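Long-range contact in Rnh (Ribonuclease H) (Chlorobaculum tepidum, PDB 3H08), which probably acts as a magnesium-dependent endonuclease that cuts the RNA strand of RNA-DNA hybrids: residues E61-V75 with T112-G124. The protein carries 3 engineered substitutions. Sequence-based numbering, arbitrary orientation.
Engineered in segment 61-75: Ala63 (natural residue Cys).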
ATOM      1  N   GLU A  61     -10.188  13.524  -3.809  1.00 24.01           N
ATOM      2  CA  GLU A  61     -11.342  13.263  -4.638  1.00 24.23           C
ATOM      3  C   GLU A  61     -11.179  11.915  -5.336  1.00 22.80           C
ATOM      4  O   GLU A  61     -10.078  11.405  -5.419  1.00 21.26           O
ATOM      5  CB  GLU A  61     -11.547  14.396  -5.638  1.00 26.25           C
ATOM      6  CG  GLU A  61     -10.505  14.517  -6.725  1.00 31.75           C
ATOM      7  CD  GLU A  61      -9.336  15.474  -6.391  1.00 38.82           C
ATOM      8  OE1 GLU A  61      -9.576  16.573  -5.840  1.00 43.26           O
ATOM      9  OE2 GLU A  61      -8.173  15.119  -6.704  1.00 45.09           O
ATOM     10  N   PRO A  62     -12.283  11.320  -5.803  1.00 22.76           N
ATOM     11  CA  PRO A  62     -12.167  10.081  -6.595  1.00 22.95           C
ATOM     12  C   PRO A  62     -11.198  10.266  -7.755  1.00 22.42           C
ATOM     13  O   PRO A  62     -11.252  11.297  -8.446  1.00 23.83           O
ATOM     14  CB  PRO A  62     -13.592   9.856  -7.104  1.00 21.79           C
ATOM     15  CG  PRO A  62     -14.407  10.402  -6.023  1.00 22.52           C
ATOM     16  CD  PRO A  62     -13.681  11.672  -5.611  1.00 23.67           C
ATOM     17  N   ALA A  63     -10.335   9.275  -7.960  1.00 22.77           N
ATOM     18  CA  ALA A  63      -9.292   9.347  -8.965  1.00 23.52           C
ATOM     19  C   ALA A  63      -9.111   8.036  -9.717  1.00 23.57           C
ATOM     20  O   ALA A  63      -9.555   6.966  -9.267  1.00 23.77           O
ATOM     21  CB  ALA A  63      -7.960   9.708  -8.280  1.00 24.26           C
ATOM     22  N   ARG A  64      -8.433   8.127 -10.861  1.00 22.95           N
ATOM     23  CA  ARG A  64      -7.856   6.967 -11.531  1.00 23.79           C
ATOM     24  C   ARG A  64      -6.446   6.875 -10.981  1.00 23.20           C
ATOM     25  O   ARG A  64      -5.734   7.894 -10.958  1.00 25.01           O
ATOM     26  CB  ARG A  64      -7.806   7.220 -13.030  1.00 24.35           C
ATOM     27  CG  ARG A  64      -7.292   6.076 -13.854  1.00 27.84           C
ATOM     28  CD  ARG A  64      -7.662   6.255 -15.281  1.00 31.89           C
ATOM     29  NE  ARG A  64      -7.173   5.155 -16.122  1.00 35.76           N
ATOM     30  CZ  ARG A  64      -7.424   5.033 -17.425  1.00 38.53           C
ATOM     31  NH1 ARG A  64      -8.135   5.960 -18.073  1.00 40.51           N
ATOM     32  NH2 ARG A  64      -6.943   3.982 -18.093  1.00 39.61           N
ATOM     33  N   VAL A  65      -6.019   5.692 -10.558  1.00 22.74           N
ATOM     34  CA  VAL A  65      -4.762   5.534  -9.862  1.00 22.77           C
ATOM     35  C   VAL A  65      -3.929   4.448 -10.502  1.00 21.49           C
ATOM     36  O   VAL A  65      -4.408   3.348 -10.779  1.00 22.08           O
ATOM     37  CB  VAL A  65      -4.973   5.214  -8.351  1.00 22.45           C
ATOM     38  CG1 VAL A  65      -3.643   4.981  -7.655  1.00 22.48           C
ATOM     39  CG2 VAL A  65      -5.791   6.294  -7.680  1.00 23.44           C
ATOM     40  N   GLN A  66      -2.661   4.757 -10.709  1.00 22.79           N
ATOM     41  CA  GLN A  66      -1.669   3.730 -11.047  1.00 22.06           C
ATOM     42  C   GLN A  66      -0.793   3.578  -9.797  1.00 22.99           C
ATOM     43  O   GLN A  66      -0.138   4.514  -9.392  1.00 23.90           O
ATOM     44  CB  GLN A  66      -0.805   4.199 -12.223  1.00 23.30           C
ATOM     45  CG  GLN A  66      -1.599   4.478 -13.489  1.00 22.47           C
ATOM     46  CD  GLN A  66      -1.965   3.216 -14.223  1.00 25.88           C
ATOM     47  OE1 GLN A  66      -1.222   2.280 -14.215  1.00 32.93           O
ATOM     48  NE2 GLN A  66      -3.085   3.226 -14.908  1.00 29.98           N
ATOM     49  N   LEU A  67      -0.841   2.415  -9.178  1.00 22.46           N
ATOM     50  CA  LEU A  67      -0.178   2.157  -7.900  1.00 22.36           C
ATOM     51  C   LEU A  67       0.927   1.160  -8.067  1.00 22.92           C
ATOM     52  O   LEU A  67       0.686   0.037  -8.524  1.00 23.02           O
ATOM     53  CB  LEU A  67      -1.201   1.688  -6.864  1.00 23.17           C
ATOM     54  CG  LEU A  67      -0.704   1.746  -5.411  1.00 23.47           C
ATOM     55  CD1 LEU A  67      -1.842   1.953  -4.479  1.00 23.79           C
ATOM     56  CD2 LEU A  67       0.020   0.488  -5.070  1.00 23.12           C
ATOM     57  N   TYR A  68       2.138   1.597  -7.741  1.00 23.88           N
ATOM     58  CA  TYR A  68       3.377   0.798  -7.847  1.00 22.84           C
ATOM     59  C   TYR A  68       3.827   0.343  -6.466  1.00 22.76           C
ATOM     60  O   TYR A  68       4.109   1.180  -5.585  1.00 23.01           O
ATOM     61  CB  TYR A  68       4.489   1.634  -8.498  1.00 23.97           C
ATOM     62  CG  TYR A  68       4.245   1.851  -9.956  1.00 23.55           C
ATOM     63  CD1 TYR A  68       4.791   1.008 -10.901  1.00 23.13           C
ATOM     64  CD2 TYR A  68       3.407   2.867 -10.389  1.00 24.60           C
ATOM     65  CE1 TYR A  68       4.551   1.213 -12.253  1.00 24.63           C
ATOM     66  CE2 TYR A  68       3.154   3.083 -11.743  1.00 23.65           C
ATOM     67  CZ  TYR A  68       3.704   2.222 -12.670  1.00 23.77           C
ATOM     68  OH  TYR A  68       3.504   2.416 -14.019  1.00 24.87           O
ATOM     69  N   SER A  69       3.898  -0.971  -6.267  1.00 23.03           N
ATOM     70  CA  SER A  69       4.334  -1.572  -4.996  1.00 23.53           C
ATOM     71  C   SER A  69       5.328  -2.715  -5.197  1.00 23.93           C
ATOM     72  O   SER A  69       5.207  -3.447  -6.146  1.00 24.14           O
ATOM     73  CB  SER A  69       3.081  -2.121  -4.272  1.00 24.15           C
ATOM     74  OG  SER A  69       3.386  -2.743  -3.033  1.00 25.19           O
ATOM     75  N   ASP A  70       6.278  -2.924  -4.270  1.00 24.87           N
ATOM     76  CA  ASP A  70       7.132  -4.144  -4.313  1.00 25.15           C
ATOM     77  C   ASP A  70       6.436  -5.335  -3.672  1.00 24.21           C
ATOM     78  O   ASP A  70       6.986  -6.436  -3.663  1.00 25.49           O
ATOM     79  CB  ASP A  70       8.468  -3.915  -3.619  1.00 25.81           C
ATOM     80  CG  ASP A  70       9.394  -5.096  -3.717  1.00 28.59           C
ATOM     81  OD1 ASP A  70       9.664  -5.558  -4.855  1.00 36.27           O
ATOM     82  OD2 ASP A  70       9.864  -5.558  -2.661  1.00 33.31           O
ATOM     83  N   SER A  71       5.196  -5.138  -3.194  1.00 22.58           N
ATOM     84  CA  SER A  71       4.502  -6.177  -2.444  1.00 22.13           C
ATOM     85  C   SER A  71       3.763  -7.154  -3.336  1.00 21.84           C
ATOM     86  O   SER A  71       2.704  -6.835  -3.896  1.00 20.70           O
ATOM     87  CB  SER A  71       3.537  -5.564  -1.437  1.00 21.34           C
ATOM     88  OG  SER A  71       2.768  -6.530  -0.753  1.00 21.50           O
ATOM     89  N   ALA A  72       4.299  -8.369  -3.448  1.00 22.04           N
ATOM     90  CA  ALA A  72       3.596  -9.425  -4.162  1.00 22.94           C
ATOM     91  C   ALA A  72       2.281  -9.766  -3.462  1.00 22.49           C
ATOM     92  O   ALA A  72       1.284 -10.015  -4.111  1.00 24.14           O
ATOM     93  CB  ALA A  72       4.449 -10.629  -4.269  1.00 23.08           C
ATOM     94  N   TYR A  73       2.296  -9.729  -2.131  1.00 21.77           N
ATOM     95  CA  TYR A  73       1.115  -9.969  -1.309  1.00 22.47           C
ATOM     96  C   TYR A  73      -0.030  -9.103  -1.753  1.00 23.00           C
ATOM     97  O   TYR A  73      -1.114  -9.578  -2.020  1.00 24.49           O
ATOM     98  CB  TYR A  73       1.488  -9.704   0.157  1.00 22.71           C
ATOM     99  CG  TYR A  73       0.390  -9.946   1.164  1.00 22.82           C
ATOM    100  CD1 TYR A  73      -0.193 -11.206   1.312  1.00 24.10           C
ATOM    101  CD2 TYR A  73      -0.051  -8.921   2.007  1.00 21.07           C
ATOM    102  CE1 TYR A  73      -1.209 -11.422   2.262  1.00 24.26           C
ATOM    103  CE2 TYR A  73      -1.004  -9.151   2.967  1.00 21.78           C
ATOM    104  CZ  TYR A  73      -1.586 -10.377   3.093  1.00 23.39           C
ATOM    105  OH  TYR A  73      -2.566 -10.566   4.051  1.00 24.12           O
ATOM    106  N   LEU A  74       0.228  -7.808  -1.846  1.00 21.88           N
ATOM    107  CA  LEU A  74      -0.773  -6.889  -2.323  1.00 22.39           C
ATOM    108  C   LEU A  74      -1.119  -7.094  -3.775  1.00 22.42           C
ATOM    109  O   LEU A  74      -2.301  -7.211  -4.163  1.00 23.58           O
ATOM    110  CB  LEU A  74      -0.298  -5.456  -2.110  1.00 22.51           C
ATOM    111  CG  LEU A  74      -1.162  -4.318  -2.672  1.00 23.96           C
ATOM    112  CD1 LEU A  74      -2.543  -4.295  -2.001  1.00 25.55           C
ATOM    113  CD2 LEU A  74      -0.458  -3.015  -2.543  1.00 24.04           C
ATOM    114  N   VAL A  75      -0.105  -7.046  -4.617  1.00 22.71           N
ATOM    115  CA  VAL A  75      -0.371  -6.984  -6.046  1.00 22.77           C
ATOM    116  C   VAL A  75      -1.008  -8.282  -6.563  1.00 22.97           C
ATOM    117  O   VAL A  75      -1.946  -8.253  -7.351  1.00 23.77           O
ATOM    118  CB  VAL A  75       0.908  -6.615  -6.848  1.00 22.60           C
ATOM    119  CG1 VAL A  75       0.627  -6.697  -8.350  1.00 24.34           C
ATOM    120  CG2 VAL A  75       1.409  -5.287  -6.448  1.00 23.02           C
ATOM    121  N   THR A 112     -10.830   0.896  -3.283  1.00 23.71           N
ATOM    122  CA  THR A 112     -10.837   0.518  -4.723  1.00 23.05           C
ATOM    123  C   THR A 112     -12.227   0.561  -5.349  1.00 22.14           C
ATOM    124  O   THR A 112     -12.384   0.252  -6.509  1.00 22.52           O
ATOM    125  CB  THR A 112     -10.169  -0.821  -4.960  1.00 23.08           C
ATOM    126  OG1 THR A 112     -10.808  -1.878  -4.214  1.00 24.17           O
ATOM    127  CG2 THR A 112      -8.678  -0.746  -4.579  1.00 23.17           C
ATOM    128  N   THR A 113     -13.239   0.916  -4.557  1.00 23.45           N
ATOM    129  CA  THR A 113     -14.509   1.386  -5.045  1.00 23.00           C
ATOM    130  C   THR A 113     -14.491   2.904  -5.263  1.00 23.11           C
ATOM    131  O   THR A 113     -15.027   3.406  -6.259  1.00 24.09           O
ATOM    132  CB  THR A 113     -15.613   1.027  -4.048  1.00 23.93           C
ATOM    133  OG1 THR A 113     -15.652  -0.397  -3.877  1.00 28.68           O
ATOM    134  CG2 THR A 113     -16.964   1.507  -4.514  1.00 23.97           C
ATOM    135  N   LEU A 114     -13.905   3.643  -4.339  1.00 21.99           N
ATOM    136  CA  LEU A 114     -13.785   5.099  -4.492  1.00 22.23           C
ATOM    137  C   LEU A 114     -12.915   5.451  -5.668  1.00 21.88           C
ATOM    138  O   LEU A 114     -13.188   6.437  -6.356  1.00 21.95           O
ATOM    139  CB  LEU A 114     -13.215   5.733  -3.228  1.00 23.00           C
ATOM    140  CG  LEU A 114     -14.050   5.572  -1.976  1.00 26.04           C
ATOM    141  CD1 LEU A 114     -13.362   6.276  -0.827  1.00 28.72           C
ATOM    142  CD2 LEU A 114     -15.425   6.116  -2.194  1.00 28.05           C
ATOM    143  N   HIS A 115     -11.833   4.701  -5.850  1.00 22.20           N
ATOM    144  CA  HIS A 115     -10.839   5.006  -6.865  1.00 21.66           C
ATOM    145  C   HIS A 115     -10.720   3.846  -7.805  1.00 21.57           C
ATOM    146  O   HIS A 115     -10.903   2.697  -7.391  1.00 23.50           O
ATOM    147  CB  HIS A 115      -9.487   5.267  -6.185  1.00 22.43           C
ATOM    148  CG  HIS A 115      -9.556   6.357  -5.158  1.00 20.98           C
ATOM    149  ND1 HIS A 115      -9.782   7.672  -5.495  1.00 21.23           N
ATOM    150  CD2 HIS A 115      -9.481   6.318  -3.809  1.00 21.09           C
ATOM    151  CE1 HIS A 115      -9.830   8.403  -4.394  1.00 22.18           C
ATOM    152  NE2 HIS A 115      -9.677   7.606  -3.356  1.00 20.66           N
ATOM    153  N   ARG A 116     -10.392   4.118  -9.066  1.00 20.58           N
ATOM    154  CA  ARG A 116     -10.200   3.042 -10.049  1.00 21.69           C
ATOM    155  C   ARG A 116      -8.720   2.787 -10.160  1.00 21.19           C
ATOM    156  O   ARG A 116      -7.974   3.585 -10.737  1.00 21.19           O
ATOM    157  CB  ARG A 116     -10.848   3.421 -11.375  1.00 21.95           C
ATOM    158  CG  ARG A 116     -12.360   3.601 -11.226  1.00 25.16           C
ATOM    159  CD  ARG A 116     -13.101   3.348 -12.489  1.00 26.03           C
ATOM    160  NE  ARG A 116     -14.536   3.216 -12.258  1.00 27.47           N
ATOM    161  CZ  ARG A 116     -15.176   2.059 -12.162  1.00 30.07           C
ATOM    162  NH1 ARG A 116     -14.524   0.900 -12.273  1.00 31.74           N
ATOM    163  NH2 ARG A 116     -16.480   2.055 -11.955  1.00 30.71           N
ATOM    164  N   VAL A 117      -8.275   1.729  -9.494  1.00 21.00           N
ATOM    165  CA  VAL A 117      -6.854   1.490  -9.239  1.00 21.04           C
ATOM    166  C   VAL A 117      -6.300   0.329 -10.049  1.00 20.75           C
ATOM    167  O   VAL A 117      -6.873  -0.742 -10.095  1.00 23.07           O
ATOM    168  CB  VAL A 117      -6.601   1.211  -7.725  1.00 20.78           C
ATOM    169  CG1 VAL A 117      -5.097   1.190  -7.418  1.00 22.71           C
ATOM    170  CG2 VAL A 117      -7.304   2.230  -6.854  1.00 22.24           C
ATOM    171  N   THR A 118      -5.177   0.578 -10.702  0.60 22.31           N
ATOM    172  CA  THR A 118      -4.413  -0.482 -11.323  0.60 22.06           C
ATOM    173  C   THR A 118      -3.174  -0.636 -10.459  0.60 22.37           C
ATOM    174  O   THR A 118      -2.592   0.337 -10.022  0.60 23.42           O
ATOM    175  CB  THR A 118      -4.038  -0.141 -12.767  0.60 23.04           C
ATOM    176  OG1 THR A 118      -3.356   1.113 -12.791  0.60 27.67           O
ATOM    177  CG2 THR A 118      -5.272  -0.031 -13.606  0.60 21.92           C
ATOM    178  N   PHE A 119      -2.816  -1.875 -10.206  1.00 21.56           N
ATOM    179  CA  PHE A 119      -1.686  -2.224  -9.350  1.00 21.39           C
ATOM    180  C   PHE A 119      -0.558  -2.799 -10.219  1.00 21.31           C
ATOM    181  O   PHE A 119      -0.794  -3.678 -11.071  1.00 21.03           O
ATOM    182  CB  PHE A 119      -2.140  -3.287  -8.312  1.00 22.69           C
ATOM    183  CG  PHE A 119      -3.109  -2.752  -7.276  1.00 22.42           C
ATOM    184  CD1 PHE A 119      -2.641  -2.307  -6.023  1.00 23.44           C
ATOM    185  CD2 PHE A 119      -4.469  -2.609  -7.572  1.00 24.33           C
ATOM    186  CE1 PHE A 119      -3.527  -1.770  -5.108  1.00 22.51           C
ATOM    187  CE2 PHE A 119      -5.350  -2.086  -6.634  1.00 23.26           C
ATOM    188  CZ  PHE A 119      -4.882  -1.679  -5.405  1.00 21.99           C
ATOM    189  N   HIS A 120       0.658  -2.368  -9.919  1.00 22.54           N
ATOM    190  CA  HIS A 120       1.844  -2.789 -10.617  1.00 21.32           C
ATOM    191  C   HIS A 120       2.866  -3.249  -9.618  1.00 21.42           C
ATOM    192  O   HIS A 120       3.138  -2.548  -8.656  1.00 22.97           O
ATOM    193  CB  HIS A 120       2.451  -1.622 -11.403  1.00 20.50           C
ATOM    194  CG  HIS A 120       1.504  -0.989 -12.383  1.00 19.14           C
ATOM    195  ND1 HIS A 120       1.234  -1.535 -13.622  1.00 24.19           N
ATOM    196  CD2 HIS A 120       0.783   0.145 -12.306  1.00 24.35           C
ATOM    197  CE1 HIS A 120       0.380  -0.753 -14.262  1.00 24.26           C
ATOM    198  NE2 HIS A 120       0.112   0.285 -13.490  1.00 23.55           N
ATOM    199  N   LYS A 121       3.438  -4.406  -9.870  1.00 21.25           N
ATOM    200  CA  LYS A 121       4.552  -4.937  -9.073  1.00 22.00           C
ATOM    201  C   LYS A 121       5.885  -4.366  -9.550  1.00 23.02           C
ATOM    202  O   LYS A 121       6.205  -4.422 -10.768  1.00 22.71           O
ATOM    203  CB  LYS A 121       4.579  -6.446  -9.229  1.00 22.14           C
ATOM    204  CG  LYS A 121       5.725  -7.140  -8.561  1.00 22.56           C
ATOM    205  CD  LYS A 121       5.630  -7.067  -7.071  1.00 24.70           C
ATOM    206  CE  LYS A 121       6.546  -8.073  -6.390  1.00 24.99           C
ATOM    207  NZ  LYS A 121       7.965  -7.667  -6.449  1.00 24.87           N
ATOM    208  N   VAL A 122       6.681  -3.873  -8.606  1.00 23.30           N
ATOM    209  CA  VAL A 122       8.028  -3.456  -8.933  1.00 24.02           C
ATOM    210  C   VAL A 122       9.016  -4.442  -8.377  1.00 26.10           C
ATOM    211  O   VAL A 122       8.678  -5.179  -7.449  1.00 26.51           O
ATOM    212  CB  VAL A 122       8.334  -2.042  -8.484  1.00 23.29           C
ATOM    213  CG1 VAL A 122       7.334  -1.067  -9.107  1.00 23.79           C
ATOM    214  CG2 VAL A 122       8.374  -1.901  -6.984  1.00 24.68           C
ATOM    215  N   LYS A 123      10.211  -4.459  -8.951  1.00 27.03           N
ATOM    216  CA  LYS A 123      11.207  -5.483  -8.643  1.00 29.13           C
ATOM    217  C   LYS A 123      12.196  -4.935  -7.649  1.00 29.61           C
ATOM    218  O   LYS A 123      13.220  -4.389  -8.007  1.00 30.37           O
ATOM    219  CB  LYS A 123      11.910  -5.983  -9.928  1.00 29.55           C
ATOM    220  CG  LYS A 123      10.911  -6.557 -10.947  1.00 31.21           C
ATOM    221  CD  LYS A 123      11.466  -7.654 -11.808  1.00 31.77           C
ATOM    222  CE  LYS A 123      10.363  -8.292 -12.665  1.00 32.91           C
ATOM    223  NZ  LYS A 123      10.810  -9.533 -13.346  1.00 33.01           N
ATOM    224  N   GLY A 124      11.856  -5.092  -6.382  1.00 31.14           N
ATOM    225  CA  GLY A 124      12.579  -4.457  -5.283  1.00 30.97           C
ATOM    226  C   GLY A 124      11.976  -3.093  -4.979  1.00 31.17           C
ATOM    227  O   GLY A 124      11.826  -2.272  -5.884  1.00 31.44           O
TER
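Tyr68 and His120, paired across two parallel strands, illustrate how a stack and a side-chain hydrogen bond can hold one ring on a sheet face. Their rings form an offset stack, centroids 4.5 Å apart and planes at 20°, with His120 CB and CD2 over one face of the tyrosine while Val122 CG1 meets its edge. The imidazole is held a second way: NE2 donates to Gln66 OE1 at an unusually short 2.5 Å, a nearly straight bond lying in the ring plane. Gln66 reaches it by bending at chi2 (-78°), which folds the amide across to the His120 ring. Beneath these side chains runs the ladder of strands 64-69 and 116-121, in which Val65 N donates to Arg116 O and Thr118 N to Val65 O.

On the reverse face, Val65, Leu67, Val117 and Phe119 make an apolar patch. Leu67 and Phe119 lie side by side, CD2 to CD1 4.0 Å, and Leu74 of helix 72-79 crosses the phenylalanine at about a right angle. Beyond one strand end, His115 ND1 accepts from the engineered Ala63 N in its ring plane at 3.0 Å.

At the other end, Asp70 swings CG anti to its own N (chi1 -176°), and OD1 is gripped from opposite faces of the carboxylate, by Gly124 N at 2.7 Å and by Lys121 NZ in a 3.1 Å salt bridge. Lys121, bent at chi2 and chi4, also gives NZ to Val122 O. Replacing Asp70 with an alanine would probably leave the Lys121 ammonium without its countercharge and the Gly124 amide without this acceptor. Asp70 is a predicted magnesium ligand, near Asp10; a bound magnesium ion lies about 3 Å from the Ser69 side chain. Ser71, N-cap of helix 72-79, hydrogen-bonds Glu48, another predicted ligand. Parallel strands joined through helices, with an acidic residue just past a strand end, typify the RNase H fold and its metal-binding active site.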